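Local coordinates for protein maltose operon transcriptional repressor (Staphylococcus aureus subsp. aureus Mu50, PDB 3HCW) that probably represses transcription of the maltose operon, its C-terminal part having the periplasmic-binding-protein-like fold of LacI-type regulators that sense small effector molecules, at residues G11-G16 / F72-S77. Residues are numbered along the deposited sequence; the frame is centred on the assembly and turned at random.
Sequences GLVLKG and FILLYS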
loop_
_atom_site.group_PDB
_atom_site.type_symbol
_atom_site.label_atom_id
_atom_site.label_comp_id
_atom_site.label_asym_id
_atom_site.label_seq_id
_atom_site.Cartn_x
_atom_site.Cartn_y
_atom_site.Cartn_z
ATOM N N GLY A 11 3.200 18.943 -12.727
ATOM C CA GLY A 11 3.862 17.664 -12.976
ATOM C C GLY A 11 4.574 17.153 -11.734
ATOM O O GLY A 11 5.365 17.868 -11.120
ATOM N N LEU A 12 4.286 15.917 -11.353
ATOM C CA LEU A 12 4.905 15.308 -10.178
ATOM C C LEU A 12 5.902 14.212 -10.591
ATOM O O LEU A 12 5.491 13.122 -10.996
ATOM C CB LEU A 12 3.823 14.745 -9.250
ATOM C CG LEU A 12 2.573 15.624 -9.054
ATOM C CD1 LEU A 12 1.536 14.898 -8.242
ATOM C CD2 LEU A 12 2.873 16.985 -8.425
ATOM N N VAL A 13 7.200 14.503 -10.484
ATOM C CA VAL A 13 8.246 13.532 -10.863
ATOM C C VAL A 13 8.573 12.479 -9.789
ATOM O O VAL A 13 9.087 12.799 -8.713
ATOM C CB VAL A 13 9.555 14.222 -11.314
ATOM C CG1 VAL A 13 10.508 13.201 -11.944
ATOM C CG2 VAL A 13 9.258 15.334 -12.299
ATOM N N LEU A 14 8.278 11.224 -10.118
ATOM C CA LEU A 14 8.556 10.067 -9.270
ATOM C C LEU A 14 9.898 9.416 -9.625
ATOM O O LEU A 14 10.430 9.610 -10.723
ATOM C CB LEU A 14 7.439 9.029 -9.428
ATOM C CG LEU A 14 6.260 8.880 -8.458
ATOM C CD1 LEU A 14 6.642 7.983 -7.296
ATOM C CD2 LEU A 14 5.708 10.206 -7.967
ATOM N N LYS A 15 10.423 8.636 -8.679
ATOM C CA LYS A 15 11.668 7.873 -8.832
ATOM C C LYS A 15 11.481 6.679 -9.785
ATOM O O LYS A 15 12.320 6.431 -10.658
ATOM C CB LYS A 15 12.128 7.394 -7.449
ATOM C CG LYS A 15 13.513 6.756 -7.377
ATOM C CD LYS A 15 13.597 5.750 -6.213
ATOM C CE LYS A 15 13.473 6.425 -4.846
ATOM N NZ LYS A 15 13.437 5.445 -3.729
ATOM N N GLY A 16 10.376 5.952 -9.606
ATOM C CA GLY A 16 10.018 4.810 -10.454
ATOM C C GLY A 16 8.538 4.453 -10.391
ATOM O O GLY A 16 7.772 5.068 -9.643
ATOM N N PHE A 72 6.585 21.878 -11.501
ATOM C CA PHE A 72 6.936 20.523 -11.104
ATOM C C PHE A 72 7.166 20.400 -9.614
ATOM O O PHE A 72 7.468 21.374 -8.936
ATOM C CB PHE A 72 8.192 20.076 -11.836
ATOM C CG PHE A 72 7.950 19.666 -13.247
ATOM C CD1 PHE A 72 7.607 18.358 -13.540
ATOM C CD2 PHE A 72 8.052 20.588 -14.284
ATOM C CE1 PHE A 72 7.384 17.948 -14.858
ATOM C CE2 PHE A 72 7.835 20.195 -15.599
ATOM C CZ PHE A 72 7.506 18.866 -15.889
ATOM N N ILE A 73 7.007 19.192 -9.108
ATOM C CA ILE A 73 7.426 18.865 -7.758
ATOM C C ILE A 73 8.247 17.590 -7.900
ATOM O O ILE A 73 7.695 16.548 -8.267
ATOM C CB ILE A 73 6.214 18.637 -6.807
ATOM C CG1 ILE A 73 5.350 19.903 -6.680
ATOM C CG2 ILE A 73 6.680 18.181 -5.435
ATOM C CD1 ILE A 73 4.156 19.739 -5.747
ATOM N N LEU A 74 9.563 17.683 -7.674
ATOM C CA LEU A 74 10.432 16.494 -7.655
ATOM C C LEU A 74 10.242 15.764 -6.336
ATOM O O LEU A 74 10.489 16.330 -5.272
ATOM C CB LEU A 74 11.908 16.865 -7.804
ATOM C CG LEU A 74 12.375 17.649 -9.029
ATOM C CD1 LEU A 74 13.873 17.788 -9.002
ATOM C CD2 LEU A 74 11.962 16.952 -10.282
ATOM N N LEU A 75 9.810 14.509 -6.408
ATOM C CA LEU A 75 9.497 13.725 -5.212
ATOM C C LEU A 75 10.697 12.965 -4.628
ATOM O O LEU A 75 10.519 11.998 -3.890
ATOM C CB LEU A 75 8.377 12.729 -5.486
ATOM C CG LEU A 75 6.890 13.049 -5.684
ATOM C CD1 LEU A 75 6.090 12.186 -4.718
ATOM C CD2 LEU A 75 6.535 14.471 -5.476
ATOM N N TYR A 76 11.907 13.410 -4.954
ATOM C CA TYR A 76 13.131 12.845 -4.396
ATOM C C TYR A 76 14.243 13.890 -4.467
ATOM O O TYR A 76 14.122 14.875 -5.188
ATOM C CB TYR A 76 13.536 11.571 -5.154
ATOM C CG TYR A 76 13.945 11.828 -6.582
ATOM C CD1 TYR A 76 13.002 11.814 -7.610
ATOM C CD2 TYR A 76 15.278 12.093 -6.908
ATOM C CE1 TYR A 76 13.377 12.062 -8.920
ATOM C CE2 TYR A 76 15.657 12.346 -8.205
ATOM C CZ TYR A 76 14.704 12.326 -9.203
ATOM O OH TYR A 76 15.092 12.565 -10.486
ATOM N N SER A 77 15.325 13.661 -3.727
ATOM C CA SER A 77 16.517 14.506 -3.802
ATOM C C SER A 77 17.751 13.647 -4.073
ATOM O O SER A 77 17.977 12.634 -3.404
ATOM C CB SER A 77 16.695 15.291 -2.501
ATOM O OG SER A 77 17.786 16.190 -2.584
#
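Gly11 opens the contact by accepting a hydrogen bond from Ile73, its O lying 2.9 Å from Ile73 N; the same oxygen sits 3.1 Å from Phe72 CA in a CA-H...O contact. This is the parallel pairing of strands 9-13 and 71-74, neighbours in the N-terminal alpha/beta subdomain of a periplasmic-binding-protein-like fold. Gly11 carries no side chain, and the Phe72 ring packs close by, with CE1 4.0 Å from Gly11 CA.

Leu12 rises on the other face beside Ile73, the two pointing the same way, with Leu12 CD2 4.0 Å from Ile73 CD1; helix 25-39 packs on Leu12 through Leu31 and Ile34. Val13 N donates to Ile73 O, tilted 30° from the carbonyl plane. With CG2 anti to the carbonyl carbon, Val13 touches both Phe72 CD1 and Leu74 CD2 with that methyl, 3.7 Å from each, a cluster closed by helices 53-65 and 82-89. Just past the end of strand 71-74, Leu75 N continues the parallel pattern by donating to Val13 O, 3.0 Å long, with the donor in the carbonyl plane and 160° at the hydrogen.

Beyond the strands the two segments diverge, yet Leu14 still reaches back, its CD2 3.8 Å from Leu75 CD1. Lys15 makes a cation-pi contact with Phe143, while its backbone N passes obliquely by the ring of Tyr76, whose OH is hydrogen-bonded to Asp81 OD2.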